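Mediator of RNA polymerase II transcription subunit 18 (Schizosaccharomyces pombe, PDB 3C0T) serves as a component of the Mediator complex, a coactivator that relays signals from gene-specific regulators to the RNA polymerase II transcription machinery. Local coordinates at residues A[28-33]-A[128-133]. Sequence-based numbering, arbitrary orientation.
Sequences GPKTIL and GLEYFF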
# COMPACT_ATOMS: atom_id res chain seq x y z
N GLY A 28 1.96 17.46 6.33
CA GLY A 28 2.62 16.79 5.23
C GLY A 28 2.49 17.68 4.01
O GLY A 28 2.24 18.87 4.15
N PRO A 29 2.60 17.12 2.79
CA PRO A 29 2.84 15.71 2.52
C PRO A 29 4.29 15.39 2.22
O PRO A 29 5.13 16.29 2.14
CB PRO A 29 1.97 15.46 1.30
CG PRO A 29 2.23 16.72 0.50
CD PRO A 29 2.25 17.84 1.55
N LYS A 30 4.59 14.11 2.06
CA LYS A 30 5.93 13.68 1.69
C LYS A 30 5.67 12.76 0.50
O LYS A 30 4.68 12.03 0.49
CB LYS A 30 6.62 12.93 2.84
CG LYS A 30 6.32 11.45 2.93
CD LYS A 30 7.11 10.81 4.08
CE LYS A 30 6.83 9.32 4.20
NZ LYS A 30 7.42 8.72 5.43
N THR A 31 6.52 12.83 -0.51
CA THR A 31 6.31 11.99 -1.68
C THR A 31 6.57 10.54 -1.34
O THR A 31 7.35 10.22 -0.46
CB THR A 31 7.22 12.37 -2.86
OG1 THR A 31 8.58 12.11 -2.51
CG2 THR A 31 7.08 13.84 -3.19
N ILE A 32 5.88 9.68 -2.08
CA ILE A 32 6.00 8.24 -1.93
C ILE A 32 6.30 7.65 -3.31
O ILE A 32 5.57 7.90 -4.27
CB ILE A 32 4.68 7.61 -1.44
CG1 ILE A 32 4.36 8.03 0.00
CG2 ILE A 32 4.74 6.09 -1.61
CD1 ILE A 32 5.37 7.55 1.05
N LEU A 33 7.38 6.89 -3.41
CA LEU A 33 7.71 6.20 -4.66
C LEU A 33 8.40 4.90 -4.22
O LEU A 33 9.57 4.91 -3.85
CB LEU A 33 8.64 7.02 -5.55
CG LEU A 33 8.71 6.41 -6.96
CD1 LEU A 33 7.36 6.57 -7.65
CD2 LEU A 33 9.80 7.09 -7.79
N GLY A 128 2.68 8.23 -4.93
CA GLY A 128 1.69 8.96 -4.17
C GLY A 128 2.24 9.95 -3.16
O GLY A 128 3.45 10.25 -3.14
N LEU A 129 1.34 10.45 -2.32
CA LEU A 129 1.67 11.41 -1.28
C LEU A 129 1.25 10.86 0.07
O LEU A 129 0.29 10.10 0.17
CB LEU A 129 0.94 12.74 -1.54
CG LEU A 129 1.44 13.57 -2.72
CD1 LEU A 129 0.48 14.73 -3.02
CD2 LEU A 129 2.83 14.09 -2.40
N GLU A 130 1.96 11.26 1.11
CA GLU A 130 1.64 10.79 2.43
C GLU A 130 1.50 11.97 3.39
O GLU A 130 2.35 12.86 3.42
CB GLU A 130 2.72 9.83 2.93
CG GLU A 130 2.18 8.77 3.85
CD GLU A 130 3.19 7.67 4.14
OE1 GLU A 130 4.24 7.98 4.75
OE2 GLU A 130 2.94 6.50 3.74
N TYR A 131 0.41 11.96 4.15
CA TYR A 131 0.13 13.00 5.13
C TYR A 131 0.05 12.35 6.51
O TYR A 131 0.09 11.12 6.62
CB TYR A 131 -1.19 13.69 4.82
CG TYR A 131 -1.20 14.53 3.56
CD1 TYR A 131 -1.41 13.95 2.31
CD2 TYR A 131 -1.03 15.91 3.63
CE1 TYR A 131 -1.46 14.74 1.15
CE2 TYR A 131 -1.08 16.71 2.48
CZ TYR A 131 -1.30 16.11 1.25
OH TYR A 131 -1.40 16.91 0.13
N PHE A 132 -0.06 13.17 7.55
CA PHE A 132 -0.14 12.67 8.93
C PHE A 132 -1.05 13.57 9.76
O PHE A 132 -1.10 14.78 9.54
CB PHE A 132 1.24 12.63 9.59
CG PHE A 132 2.36 12.27 8.66
CD1 PHE A 132 2.90 13.22 7.79
CD2 PHE A 132 2.85 10.96 8.60
CE1 PHE A 132 3.90 12.87 6.85
CE2 PHE A 132 3.85 10.59 7.67
CZ PHE A 132 4.38 11.55 6.80
N PHE A 133 -1.76 12.97 10.71
CA PHE A 133 -2.63 13.71 11.61
C PHE A 133 -3.25 12.74 12.63
O PHE A 133 -3.50 11.57 12.31
CB PHE A 133 -3.73 14.43 10.82
CG PHE A 133 -4.07 15.79 11.36
CD1 PHE A 133 -3.10 16.79 11.44
CD2 PHE A 133 -5.37 16.08 11.79
CE1 PHE A 133 -3.41 18.06 11.95
CE2 PHE A 133 -5.69 17.35 12.30
CZ PHE A 133 -4.70 18.34 12.38
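Pro29 lies flat against one face of the Tyr131 ring: its CB sits over the centre, 3.4 Å from the centroid and 15° off the ring normal, a CH-pi contact. Chi1 of -68° puts Tyr131 CG beside its own backbone N, and the ring runs alongside the proline; Ser23 of helix 15-25 hydrogen-bonds the hydroxyl. On the same side of the sheet, Pro29 CG also meets Leu129 CD2 at 4.0 Å. An alanine in place of Tyr131 would probably leave Pro29 without its aromatic platform and Ser23 without its hydroxyl partner. On the other face of the sheet, Lys30 runs extended beside Glu130, and its NZ forms a salt bridge to OE1 of Glu130 at 3.3 Å. The CD of Lys30 meets the edge of the Phe132 ring in its plane, while Ile32 CD1 packs 3.8 Å from OE2 of Glu130, the oxygen that Arg139 binds in a second salt bridge. Paired backbone hydrogen bonds join Lys30 with Glu130 and Ile32 with Gly128, fixing antiparallel strands 27-41 and 118-133 in the curled sheet. The chemistry is thus divided by face: proline-aromatic packing against helix 15-25, and a carboxylate with a cationic partner on each oxygen, which would favour its ionised form.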